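Local coordinates for protein bacteriohemerythrin (Methylococcus capsulatus, PDB 4XPX) that binds oxygen reversibly at a non-haem site of two iron atoms and may store it or deliver it to oxygen-requiring enzymes, at residues F10-G15 and D19-I24; D81-V86 and T106-D111; N29-T34 and S41-Q46; A88-K93 and A99-D104. All blocks are in the same frame, centred on the assembly; numbering follows the deposited sequence.

Contact 1: F10-G15 and D19-I24; sequences FGTNVG and DQHKTI. With FE2 (Fe (II) ion), chain C.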
loop_
_atom_site.group_PDB
_atom_site.type_symbol
_atom_site.label_atom_id
_atom_site.label_comp_id
_atom_site.label_asym_id
_atom_site.label_seq_id
_atom_site.Cartn_x
_atom_site.Cartn_y
_atom_site.Cartn_z
ATOM N N PHE A 10 -0.826 -12.509 -6.271
ATOM C CA PHE A 10 -1.369 -11.598 -5.289
ATOM C C PHE A 10 -2.791 -11.853 -4.953
ATOM O O PHE A 10 -3.343 -11.191 -4.019
ATOM C CB PHE A 10 -1.227 -10.139 -5.734
ATOM C CG PHE A 10 0.207 -9.734 -5.983
ATOM C CD1 PHE A 10 1.152 -9.884 -4.995
ATOM C CD2 PHE A 10 0.595 -9.236 -7.198
ATOM C CE1 PHE A 10 2.458 -9.566 -5.244
ATOM C CE2 PHE A 10 1.941 -8.979 -7.479
ATOM C CZ PHE A 10 2.858 -9.131 -6.458
ATOM N N GLY A 11 -3.498 -12.766 -5.619
ATOM C CA GLY A 11 -4.905 -12.953 -5.322
ATOM C C GLY A 11 -5.167 -13.430 -3.939
ATOM O O GLY A 11 -4.559 -14.400 -3.522
ATOM N N THR A 12 -6.088 -12.804 -3.237
ATOM C CA THR A 12 -6.451 -13.108 -1.871
ATOM C C THR A 12 -7.694 -13.909 -1.742
ATOM O O THR A 12 -8.011 -14.361 -0.618
ATOM C CB THR A 12 -6.616 -11.843 -1.027
ATOM O OG1 THR A 12 -7.750 -11.125 -1.498
ATOM C CG2 THR A 12 -5.359 -11.001 -0.982
ATOM N N ASN A 13 -8.440 -14.054 -2.710
ATOM C CA ASN A 13 -9.790 -14.606 -2.790
ATOM C C ASN A 13 -10.788 -13.733 -2.077
ATOM O O ASN A 13 -11.939 -14.215 -1.808
ATOM C CB ASN A 13 -9.826 -16.026 -2.225
ATOM C CG ASN A 13 -11.120 -16.748 -2.545
ATOM O OD1 ASN A 13 -11.739 -16.507 -3.581
ATOM N ND2 ASN A 13 -11.537 -17.641 -1.655
ATOM N N VAL A 14 -10.455 -12.412 -1.851
ATOM C CA VAL A 14 -11.317 -11.445 -1.178
ATOM C C VAL A 14 -11.494 -10.309 -2.160
ATOM O O VAL A 14 -10.519 -9.558 -2.489
ATOM C CB VAL A 14 -10.732 -10.957 0.136
ATOM C CG1 VAL A 14 -11.664 -9.959 0.785
ATOM C CG2 VAL A 14 -10.489 -12.152 1.060
ATOM N N GLY A 15 -12.704 -10.148 -2.720
ATOM C CA GLY A 15 -12.858 -9.209 -3.875
ATOM C C GLY A 15 -12.499 -7.786 -3.526
ATOM O O GLY A 15 -11.777 -7.141 -4.330
ATOM N N ASP A 19 -9.397 -5.624 -5.391
ATOM C CA ASP A 19 -9.655 -4.387 -6.110
ATOM C C ASP A 19 -8.856 -3.230 -5.563
ATOM O O ASP A 19 -8.272 -2.418 -6.340
ATOM C CB ASP A 19 -11.140 -4.052 -6.029
ATOM C CG ASP A 19 -11.985 -4.950 -6.896
ATOM O OD1 ASP A 19 -11.464 -5.641 -7.790
ATOM O OD2 ASP A 19 -13.216 -5.001 -6.575
ATOM N N GLN A 20 -8.787 -3.128 -4.240
ATOM C CA GLN A 20 -7.986 -2.047 -3.640
ATOM C C GLN A 20 -6.516 -2.240 -3.938
ATOM O O GLN A 20 -5.796 -1.257 -4.195
ATOM C CB GLN A 20 -8.255 -1.958 -2.097
ATOM C CG GLN A 20 -9.674 -1.503 -1.805
ATOM C CD GLN A 20 -9.962 -1.427 -0.325
ATOM O OE1 GLN A 20 -9.384 -2.061 0.494
ATOM N NE2 GLN A 20 -10.836 -0.482 0.028
ATOM N N HIS A 21 -6.040 -3.490 -3.924
ATOM C CA HIS A 21 -4.624 -3.726 -4.308
ATOM C C HIS A 21 -4.350 -3.269 -5.710
ATOM O O HIS A 21 -3.311 -2.664 -6.016
ATOM C CB HIS A 21 -4.261 -5.187 -4.135
ATOM C CG HIS A 21 -4.252 -5.626 -2.704
ATOM N ND1 HIS A 21 -4.426 -6.940 -2.314
ATOM C CD2 HIS A 21 -4.065 -4.912 -1.539
ATOM C CE1 HIS A 21 -4.309 -6.987 -0.978
ATOM N NE2 HIS A 21 -4.114 -5.781 -0.460
ATOM N N LYS A 22 -5.280 -3.582 -6.649
ATOM C CA LYS A 22 -5.066 -3.161 -8.052
ATOM C C LYS A 22 -5.011 -1.652 -8.136
ATOM O O LYS A 22 -4.145 -1.095 -8.905
ATOM C CB LYS A 22 -6.149 -3.737 -8.943
ATOM C CG LYS A 22 -6.083 -5.222 -9.118
ATOM C CD LYS A 22 -7.313 -5.732 -9.814
ATOM C CE LYS A 22 -7.418 -7.153 -9.676
ATOM N NZ LYS A 22 -8.484 -7.779 -10.492
ATOM N N THR A 23 -5.863 -0.915 -7.382
ATOM C CA THR A 23 -5.750 0.535 -7.384
ATOM C C THR A 23 -4.428 0.997 -6.817
ATOM O O THR A 23 -3.785 1.912 -7.400
ATOM C CB THR A 23 -6.906 1.140 -6.560
ATOM O OG1 THR A 23 -8.155 0.882 -7.207
ATOM C CG2 THR A 23 -6.737 2.635 -6.349
ATOM N N ILE A 24 -3.962 0.417 -5.713
ATOM C CA ILE A 24 -2.667 0.774 -5.159
ATOM C C ILE A 24 -1.583 0.613 -6.220
ATOM O O ILE A 24 -0.714 1.491 -6.371
ATOM C CB ILE A 24 -2.388 -0.005 -3.885
ATOM C CG1 ILE A 24 -3.305 0.425 -2.752
ATOM C CG2 ILE A 24 -0.939 0.145 -3.480
ATOM C CD1 ILE A 24 -3.356 -0.494 -1.562
HETATM FE FE FE2 C . -3.592 -5.284 1.506
HETATM O O HOH W 1 -4.723 -8.897 -4.244
HETATM O O HOH W 2 -12.004 -8.267 -7.208
HETATM O O HOH W 3 -2.543 -4.558 3.025
HETATM O O HOH W 4 -1.553 -4.089 0.644
#
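The carbonyl oxygen of G15 is gripped by two donors. The backbone N of D19 donates to it at 3.0 Å, with a nearly straight N-H...O angle of 163°. Water 2 donates to the same G15 O at 3.1 Å, and it also donates to OD1 of D19. The bond from D19 N is an ordinary i+4 helical bond, so this end of the contact is the first turn of helix 15-34. V14 sits at its N-cap position.

Two residues further on, the ring of H21 carries the contact. NE2 of H21 binds an iron(II) ion at 2.1 Å. Waters 3 and 4 are ligands of the same iron, and H57, E61 and D121 complete its shell. This is one half of the di-iron site of the hemerythrin four-helix bundle, with H21 supplied by the first bundle helix. At the other ring nitrogen, ND1 of H21 donates to water 1 at 2.8 Å, in the plane of the ring. Water 1 in turn donates to O of F10 at 2.7 Å. This second-shell bridge ties the end of helix 7-10 to an iron ligand. Together with the iron bond, it would limit rotation of the imidazole.

T12 approaches H21 from the opposite direction. Its methyl CG2 lies at the ring edge, 4.1 Å from CE1 of H21. The first torsion of T12 (chi1 67°) sends OG1 the other way, where it accepts from V14 N at 3.0 Å in an ST turn. OG1 of T12 also hydrogen-bonds D18.

Contact 2: D81-V86 and T106-D111; sequences DKLVGV and TRFVRD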
loop_
_atom_site.group_PDB
_atom_site.type_symbol
_atom_site.label_atom_id
_atom_site.label_comp_id
_atom_site.label_asym_id
_atom_site.label_seq_id
_atom_site.Cartn_x
_atom_site.Cartn_y
_atom_site.Cartn_z
ATOM N N ASP A 81 0.556 -0.545 10.553
ATOM C CA ASP A 81 0.840 0.687 11.302
ATOM C C ASP A 81 2.307 1.057 11.153
ATOM O O ASP A 81 2.589 2.307 11.068
ATOM C CB ASP A 81 0.433 0.519 12.725
ATOM C CG ASP A 81 -1.110 0.517 12.931
ATOM O OD1 ASP A 81 -1.869 0.967 12.094
ATOM O OD2 ASP A 81 -1.544 0.115 14.006
ATOM N N LYS A 82 3.202 0.120 11.025
ATOM C CA LYS A 82 4.612 0.522 10.825
ATOM C C LYS A 82 4.753 1.177 9.439
ATOM O O LYS A 82 5.487 2.184 9.346
ATOM C CB LYS A 82 5.522 -0.692 10.946
ATOM C CG LYS A 82 5.849 -1.176 12.334
ATOM C CD LYS A 82 6.663 -0.217 13.098
ATOM C CE LYS A 82 7.004 -0.880 14.527
ATOM N NZ LYS A 82 7.790 0.195 15.257
ATOM N N LEU A 83 4.093 0.670 8.403
ATOM C CA LEU A 83 4.159 1.314 7.109
ATOM C C LEU A 83 3.557 2.688 7.142
ATOM O O LEU A 83 4.141 3.653 6.533
ATOM C CB LEU A 83 3.563 0.464 6.016
ATOM C CG LEU A 83 3.755 1.100 4.633
ATOM C CD1 LEU A 83 5.185 1.144 4.155
ATOM C CD2 LEU A 83 2.900 0.506 3.588
ATOM N N VAL A 84 2.432 2.835 7.738
ATOM C CA VAL A 84 1.802 4.182 7.825
ATOM C C VAL A 84 2.790 5.131 8.503
ATOM O O VAL A 84 2.921 6.293 8.037
ATOM C CB VAL A 84 0.444 4.125 8.564
ATOM C CG1 VAL A 84 -0.083 5.543 8.673
ATOM C CG2 VAL A 84 -0.533 3.266 7.804
ATOM N N GLY A 85 3.499 4.702 9.548
ATOM C CA GLY A 85 4.439 5.610 10.210
ATOM C C GLY A 85 5.569 5.971 9.252
ATOM O O GLY A 85 5.991 7.192 9.271
ATOM N N VAL A 86 6.070 5.070 8.464
ATOM C CA VAL A 86 7.139 5.395 7.491
ATOM C C VAL A 86 6.571 6.397 6.487
ATOM O O VAL A 86 7.277 7.375 6.116
ATOM C CB VAL A 86 7.582 4.102 6.808
ATOM C CG1 VAL A 86 8.460 4.397 5.595
ATOM C CG2 VAL A 86 8.320 3.212 7.788
ATOM N N THR A 106 9.452 4.653 -4.560
ATOM C CA THR A 106 8.435 3.754 -5.137
ATOM C C THR A 106 8.890 2.334 -5.156
ATOM O O THR A 106 8.039 1.440 -4.903
ATOM C CB THR A 106 8.032 4.272 -6.501
ATOM O OG1 THR A 106 9.180 4.614 -7.227
ATOM C CG2 THR A 106 7.110 5.465 -6.375
ATOM N N ARG A 107 10.181 2.037 -5.373
ATOM C CA ARG A 107 10.607 0.634 -5.225
ATOM C C ARG A 107 10.484 0.147 -3.813
ATOM O O ARG A 107 10.189 -1.065 -3.618
ATOM C CB ARG A 107 12.011 0.426 -5.756
ATOM C CG ARG A 107 12.122 0.337 -7.249
ATOM C CD ARG A 107 13.503 -0.065 -7.702
ATOM N NE ARG A 107 14.445 1.017 -7.492
ATOM C CZ ARG A 107 14.730 1.915 -8.521
ATOM N NH1 ARG A 107 14.260 1.803 -9.652
ATOM N NH2 ARG A 107 15.532 2.924 -8.240
ATOM N N PHE A 108 10.640 0.976 -2.795
ATOM C CA PHE A 108 10.425 0.534 -1.421
ATOM C C PHE A 108 8.971 0.157 -1.235
ATOM O O PHE A 108 8.649 -0.894 -0.643
ATOM C CB PHE A 108 10.866 1.605 -0.420
ATOM C CG PHE A 108 10.352 1.289 0.963
ATOM C CD1 PHE A 108 10.931 0.227 1.698
ATOM C CD2 PHE A 108 9.226 1.893 1.455
ATOM C CE1 PHE A 108 10.327 -0.152 2.934
ATOM C CE2 PHE A 108 8.698 1.539 2.686
ATOM C CZ PHE A 108 9.256 0.499 3.400
ATOM N N VAL A 109 8.039 1.024 -1.657
ATOM C CA VAL A 109 6.630 0.719 -1.527
ATOM C C VAL A 109 6.311 -0.592 -2.273
ATOM O O VAL A 109 5.589 -1.446 -1.732
ATOM C CB VAL A 109 5.753 1.909 -1.975
ATOM C CG1 VAL A 109 4.285 1.525 -1.942
ATOM C CG2 VAL A 109 5.993 3.097 -1.095
ATOM N N ARG A 110 6.828 -0.727 -3.480
ATOM C CA ARG A 110 6.655 -1.966 -4.222
ATOM C C ARG A 110 7.161 -3.162 -3.419
ATOM O O ARG A 110 6.468 -4.187 -3.308
ATOM C CB ARG A 110 7.342 -1.836 -5.566
ATOM C CG ARG A 110 7.282 -3.063 -6.490
ATOM C CD ARG A 110 8.248 -4.214 -6.173
ATOM N NE ARG A 110 9.611 -3.820 -6.041
ATOM C CZ ARG A 110 10.406 -3.590 -7.052
ATOM N NH1 ARG A 110 10.020 -3.660 -8.305
ATOM N NH2 ARG A 110 11.655 -3.233 -6.724
ATOM N N ASP A 111 8.379 -3.087 -2.882
ATOM C CA ASP A 111 8.936 -4.162 -2.086
ATOM C C ASP A 111 8.017 -4.526 -0.938
ATOM O O ASP A 111 7.773 -5.728 -0.653
ATOM C CB ASP A 111 10.314 -3.820 -1.571
ATOM C CG ASP A 111 11.368 -3.757 -2.605
ATOM O OD1 ASP A 111 11.171 -4.254 -3.735
ATOM O OD2 ASP A 111 12.506 -3.255 -2.319
#
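L83 is the first residue of D81-V86 to touch T106-D111, and it meets F108. Its CG lies opposite the backbone N (chi1 -175°), which carries the branched end across the gap between the helices. Methyl CD1 of L83 does the touching. It lies 3.8 Å from CE2 of F108 and 4.2 Å from CZ of F108. The two side chains run past each other in opposite directions, and the methyl comes to the ring obliquely. L83 is the buried member of the contact and also packs on F58 of helix 40-67.

The segments belong to helices 73-95 and 103-121 of the hemerythrin four-helix bundle. Here the backbones stay well apart, with L83 CA 9.0 Å from V109 CA. The side chains of L83, V86 and F108 span that distance, and no hydrogen bond crosses it. The iron site is further along the bundle, the side chain of L83 being about 9 Å from an iron ion at the nearest atoms.

One turn on, V86 adds a second methyl to the same ring atom. CG1 of V86 is 4.1 Å from CE2 of F108, again from an oblique direction. CG1 of V86 stands anti to its backbone N (chi1 168°), and both V86 and F108 are exposed.

Contact 3: N29-T34 and S41-Q46; sequences NKLHDT and SEIGKQ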
loop_
_atom_site.group_PDB
_atom_site.type_symbol
_atom_site.label_atom_id
_atom_site.label_comp_id
_atom_site.label_asym_id
_atom_site.label_seq_id
_atom_site.Cartn_x
_atom_site.Cartn_y
_atom_site.Cartn_z
ATOM N N ASN A 29 2.368 3.013 -9.708
ATOM C CA ASN A 29 2.951 3.127 -11.045
ATOM C C ASN A 29 2.970 4.547 -11.516
ATOM O O ASN A 29 3.969 4.984 -12.148
ATOM C CB ASN A 29 2.147 2.245 -12.021
ATOM C CG ASN A 29 2.476 0.776 -11.837
ATOM O OD1 ASN A 29 3.452 0.429 -11.189
ATOM N ND2 ASN A 29 1.661 -0.114 -12.401
ATOM N N LYS A 30 1.905 5.305 -11.261
ATOM C CA LYS A 30 1.882 6.710 -11.620
ATOM C C LYS A 30 2.942 7.454 -10.868
ATOM O O LYS A 30 3.682 8.297 -11.494
ATOM C CB LYS A 30 0.530 7.324 -11.394
ATOM C CG LYS A 30 -0.530 6.915 -12.331
ATOM C CD LYS A 30 -1.854 7.514 -11.966
ATOM C CE LYS A 30 -3.044 7.150 -12.892
ATOM N NZ LYS A 30 -2.634 7.183 -14.308
ATOM N N LEU A 31 3.063 7.246 -9.590
ATOM C CA LEU A 31 4.081 7.943 -8.819
ATOM C C LEU A 31 5.461 7.580 -9.303
ATOM O O LEU A 31 6.357 8.491 -9.396
ATOM C CB LEU A 31 3.955 7.579 -7.329
ATOM C CG LEU A 31 4.932 8.333 -6.393
ATOM C CD1 LEU A 31 4.850 9.826 -6.472
ATOM C CD2 LEU A 31 4.712 7.854 -4.953
ATOM N N HIS A 32 5.675 6.407 -9.692
ATOM C CA HIS A 32 7.004 5.894 -10.090
ATOM C C HIS A 32 7.534 6.608 -11.293
ATOM O O HIS A 32 8.726 6.962 -11.352
ATOM C CB HIS A 32 6.936 4.389 -10.362
ATOM C CG HIS A 32 8.253 3.780 -10.725
ATOM N ND1 HIS A 32 9.334 3.777 -9.869
ATOM C CD2 HIS A 32 8.665 3.153 -11.852
ATOM C CE1 HIS A 32 10.354 3.175 -10.454
ATOM N NE2 HIS A 32 9.976 2.785 -11.658
ATOM N N ASP A 33 6.527 6.807 -12.267
ATOM C CA ASP A 33 6.820 7.550 -13.492
ATOM C C ASP A 33 7.110 8.980 -13.190
ATOM O O ASP A 33 8.116 9.581 -13.690
ATOM C CB ASP A 33 5.670 7.340 -14.474
ATOM C CG ASP A 33 5.639 5.965 -15.087
ATOM O OD1 ASP A 33 6.594 5.161 -15.022
ATOM O OD2 ASP A 33 4.563 5.735 -15.667
ATOM N N THR A 34 6.330 9.605 -12.405
ATOM C CA THR A 34 6.530 11.011 -12.059
ATOM C C THR A 34 7.795 11.214 -11.271
ATOM O O THR A 34 8.480 12.323 -11.360
ATOM C CB THR A 34 5.258 11.493 -11.383
ATOM O OG1 THR A 34 4.094 11.194 -12.202
ATOM C CG2 THR A 34 5.343 12.970 -11.102
ATOM N N SER A 41 5.838 19.369 -7.614
ATOM C CA SER A 41 4.419 19.519 -7.272
ATOM C C SER A 41 3.605 18.311 -7.728
ATOM O O SER A 41 2.712 17.813 -6.935
ATOM C CB SER A 41 3.794 20.768 -7.922
ATOM O OG SER A 41 2.415 20.959 -7.686
ATOM N N GLU A 42 3.863 17.798 -8.887
ATOM C CA GLU A 42 3.162 16.584 -9.341
ATOM C C GLU A 42 3.556 15.374 -8.533
ATOM O O GLU A 42 2.654 14.526 -8.211
ATOM C CB GLU A 42 3.482 16.308 -10.829
ATOM C CG GLU A 42 3.008 17.483 -11.777
ATOM C CD GLU A 42 3.553 17.346 -13.202
ATOM O OE1 GLU A 42 3.539 16.164 -13.721
ATOM O OE2 GLU A 42 3.981 18.429 -13.773
ATOM N N ILE A 43 4.822 15.249 -8.172
ATOM C CA ILE A 43 5.219 14.188 -7.281
ATOM C C ILE A 43 4.442 14.268 -5.994
ATOM O O ILE A 43 3.899 13.224 -5.487
ATOM C CB ILE A 43 6.741 14.233 -7.016
ATOM C CG1 ILE A 43 7.518 13.895 -8.312
ATOM C CG2 ILE A 43 7.140 13.312 -5.870
ATOM C CD1 ILE A 43 9.013 14.186 -8.264
ATOM N N GLY A 44 4.364 15.440 -5.387
ATOM C CA GLY A 44 3.665 15.574 -4.136
ATOM C C GLY A 44 2.201 15.248 -4.184
ATOM O O GLY A 44 1.664 14.604 -3.239
ATOM N N LYS A 45 1.540 15.656 -5.213
ATOM C CA LYS A 45 0.104 15.382 -5.355
ATOM C C LYS A 45 -0.100 13.894 -5.451
ATOM O O LYS A 45 -1.072 13.328 -4.823
ATOM C CB LYS A 45 -0.497 16.054 -6.585
ATOM C CG LYS A 45 -0.602 17.552 -6.511
ATOM C CD LYS A 45 -1.334 18.114 -7.732
ATOM C CE LYS A 45 -1.160 19.639 -7.774
ATOM N NZ LYS A 45 -1.786 20.391 -6.647
ATOM N N GLN A 46 0.692 13.172 -6.222
ATOM C CA GLN A 46 0.517 11.759 -6.420
ATOM C C GLN A 46 0.934 10.996 -5.149
ATOM O O GLN A 46 0.249 9.993 -4.769
ATOM C CB GLN A 46 1.269 11.267 -7.642
ATOM C CG GLN A 46 0.958 9.802 -7.988
ATOM C CD GLN A 46 -0.479 9.586 -8.374
ATOM O OE1 GLN A 46 -1.135 10.515 -8.922
ATOM N NE2 GLN A 46 -0.997 8.378 -8.183
HETATM O O HOH W 5 1.556 11.479 -10.720
#
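This is a close antiparallel helix pair at the end of the bundle away from the iron site. Helices 15-34 and 40-67 meet here beside the turn that joins them. The short axes of N29-T34 and S41-Q46 approach to 9.4 Å at a crossing angle of -163°.

T34 and Q46 bury the most surface in the contact. Methyl CG2 of T34 rests 3.7 Å from CG1 of I43 and 3.8 Å from CB of E42. CG of Q46 stands anti to the backbone N (chi1 -173°), 3.8 Å from CB of L31. A bend at chi2 (64°) then turns the amide to K30, with NE2 of Q46 3.7 Å from CB of K30. NE2 of Q46 donates to the backbone O of M27. L31 reaches over I43, with CD1 3.7 Å from the carbonyl O of I43 and 4.2 Å from its CG2.

No direct hydrogen bond joins the segments. Water 5 lies 3.0 Å from OG1 of T34 and makes a weak bond to OE1 of Q46. The helices thus meet mainly through methyl and methylene groups. Water 5 weakly bridges T34 and Q46, while NE2 of Q46 is satisfied by O of M27.

Contact 4: A88-K93 and A99-D104; sequences ADLQKK and AEVNQD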
loop_
_atom_site.group_PDB
_atom_site.type_symbol
_atom_site.label_atom_id
_atom_site.label_comp_id
_atom_site.label_asym_id
_atom_site.label_seq_id
_atom_site.Cartn_x
_atom_site.Cartn_y
_atom_site.Cartn_z
ATOM N N ALA A 88 3.973 8.538 6.751
ATOM C CA ALA A 88 3.764 9.833 7.358
ATOM C C ALA A 88 5.006 10.582 7.556
ATOM O O ALA A 88 5.067 11.815 7.347
ATOM C CB ALA A 88 2.974 9.628 8.660
ATOM N N ASP A 89 6.081 9.914 7.949
ATOM C CA ASP A 89 7.383 10.536 8.123
ATOM C C ASP A 89 7.927 11.011 6.809
ATOM O O ASP A 89 8.505 12.146 6.736
ATOM C CB ASP A 89 8.336 9.579 8.801
ATOM C CG ASP A 89 9.725 10.125 8.974
ATOM O OD1 ASP A 89 9.868 11.081 9.783
ATOM O OD2 ASP A 89 10.703 9.708 8.260
ATOM N N LEU A 90 7.776 10.239 5.760
ATOM C CA LEU A 90 8.191 10.657 4.442
ATOM C C LEU A 90 7.383 11.878 4.033
ATOM O O LEU A 90 8.016 12.840 3.478
ATOM C CB LEU A 90 7.936 9.517 3.446
ATOM C CG LEU A 90 8.060 9.910 2.024
ATOM C CD1 LEU A 90 9.488 10.278 1.751
ATOM C CD2 LEU A 90 7.690 8.691 1.171
ATOM N N GLN A 91 6.093 11.896 4.219
ATOM C CA GLN A 91 5.322 13.075 3.869
ATOM C C GLN A 91 5.805 14.273 4.646
ATOM O O GLN A 91 5.903 15.413 4.055
ATOM C CB GLN A 91 3.833 12.866 4.139
ATOM C CG GLN A 91 3.161 11.961 3.093
ATOM C CD GLN A 91 1.721 11.790 3.423
ATOM O OE1 GLN A 91 1.424 11.253 4.534
ATOM N NE2 GLN A 91 0.853 12.081 2.532
ATOM N N LYS A 92 6.058 14.148 5.920
ATOM C CA LYS A 92 6.499 15.296 6.712
ATOM C C LYS A 92 7.789 15.812 6.095
ATOM O O LYS A 92 7.939 17.060 5.899
ATOM C CB LYS A 92 6.680 14.887 8.155
ATOM C CG LYS A 92 5.240 14.716 8.872
ATOM C CD LYS A 92 5.400 13.968 10.210
ATOM C CE LYS A 92 4.075 13.451 10.595
ATOM N NZ LYS A 92 4.370 12.568 11.866
ATOM N N LYS A 93 8.738 14.991 5.854
ATOM C CA LYS A 93 10.034 15.441 5.328
ATOM C C LYS A 93 9.899 15.959 3.913
ATOM O O LYS A 93 10.505 17.050 3.596
ATOM C CB LYS A 93 11.105 14.355 5.415
ATOM C CG LYS A 93 11.469 14.033 6.809
ATOM C CD LYS A 93 12.210 12.725 6.829
ATOM C CE LYS A 93 13.039 12.417 8.072
ATOM N NZ LYS A 93 12.288 12.613 9.347
ATOM N N ALA A 99 13.401 16.126 2.228
ATOM C CA ALA A 99 13.674 14.849 1.521
ATOM C C ALA A 99 12.997 14.914 0.207
ATOM O O ALA A 99 12.024 15.566 0.030
ATOM C CB ALA A 99 13.116 13.710 2.352
ATOM N N GLU A 100 13.537 14.136 -0.745
ATOM C CA GLU A 100 12.975 14.025 -2.066
ATOM C C GLU A 100 12.296 12.679 -2.205
ATOM O O GLU A 100 12.625 11.740 -1.450
ATOM C CB GLU A 100 14.022 14.138 -3.151
ATOM C CG GLU A 100 14.757 15.495 -3.172
ATOM C CD GLU A 100 13.813 16.691 -3.212
ATOM O OE1 GLU A 100 12.623 16.692 -3.632
ATOM O OE2 GLU A 100 14.210 17.755 -2.675
ATOM N N VAL A 101 11.346 12.601 -3.090
ATOM C CA VAL A 101 10.755 11.343 -3.495
ATOM C C VAL A 101 11.356 10.987 -4.842
ATOM O O VAL A 101 11.362 11.825 -5.757
ATOM C CB VAL A 101 9.239 11.490 -3.503
ATOM C CG1 VAL A 101 8.603 10.369 -4.258
ATOM C CG2 VAL A 101 8.783 11.559 -1.986
ATOM N N ASN A 102 11.831 9.747 -4.978
ATOM C CA ASN A 102 12.465 9.293 -6.214
ATOM C C ASN A 102 12.075 7.844 -6.425
ATOM O O ASN A 102 11.210 7.306 -5.704
ATOM C CB ASN A 102 13.928 9.580 -6.160
ATOM C CG ASN A 102 14.577 8.892 -5.013
ATOM O OD1 ASN A 102 14.212 7.768 -4.625
ATOM N ND2 ASN A 102 15.580 9.545 -4.393
ATOM N N GLN A 103 12.638 7.209 -7.429
ATOM C CA GLN A 103 12.240 5.858 -7.758
ATOM C C GLN A 103 12.711 4.840 -6.676
ATOM O O GLN A 103 12.236 3.678 -6.692
ATOM C CB GLN A 103 12.656 5.414 -9.133
ATOM C CG GLN A 103 11.865 6.152 -10.195
ATOM C CD GLN A 103 12.009 5.584 -11.592
ATOM O OE1 GLN A 103 13.027 4.915 -11.911
ATOM N NE2 GLN A 103 11.022 5.825 -12.425
ATOM N N ASP A 104 13.641 5.228 -5.764
ATOM C CA ASP A 104 13.844 4.329 -4.627
ATOM C C ASP A 104 12.686 4.372 -3.672
ATOM O O ASP A 104 12.397 3.347 -3.006
ATOM C CB ASP A 104 15.104 4.713 -3.857
ATOM C CG ASP A 104 16.357 4.396 -4.575
ATOM O OD1 ASP A 104 16.397 4.123 -5.748
ATOM O OD2 ASP A 104 17.382 4.339 -3.831
#
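A88-K93 and A99-D104 flank the turn between the last two long helices of the hemerythrin four-helix bundle. Helix 73-95 ends just after the first segment. A99-N102 is loop, and Q103-D104 begin helix 103-121.

The inner part of the contact is apolar and packs against the bundle. L90 turns its CG away from its backbone N (chi1 168°) and brings CD1 4.0 Å from CG2 of V101. The two side chains cross at about a right angle. V101 is buried, and both it and L90 pack on L47 of helix 40-67. V101 also touches I43, so this pair joins the turn to a third helix.

The outer part faces solvent and is held by a weak bond, though its CB atoms pack closely. A99 N donates to the carbonyl O of K93 at 3.3 Å, with an N-H...O angle of 134°. Beside it, CB of A99 meets CB of K93 at 3.7 Å. Beyond CB the lysine leaves the contact. Its chain bends at chi4 (50°), and NZ of K93 forms a salt bridge with OD1 of D89, one turn back, at 2.9 Å. That bond uses the syn lone pair of OD1. K93 is exposed, so its charge is paired on the solvent side of its own helix. The side chain of E100 starts away from A88-K93, and its OE1 forms a salt bridge with R40.

The new helix starts at N102, its N-cap residue. OD1 of N102 accepts a weak capping bond from the backbone N of D104 at 2.8 Å.

In the fold
From the N terminus, contact 1 comes first. It spans the entry into helix 15-34 and sets an iron ligand beside the chain that leads in. Contact 3 follows in series. It closes the turn between helices 15-34 and 40-67 at the far end of the bundle, with its centre about 22 Å from that of contact 1. Contacts 2 and 4 both join helices 73-95 and 103-121, and contact 4 is nested inside the loop closed by contact 2. Among the links between the two helical hairpins, T106 of contact 2 and Q103 of contact 4 probably hydrogen-bond to H32 of contact 3, and I43 packs on V101.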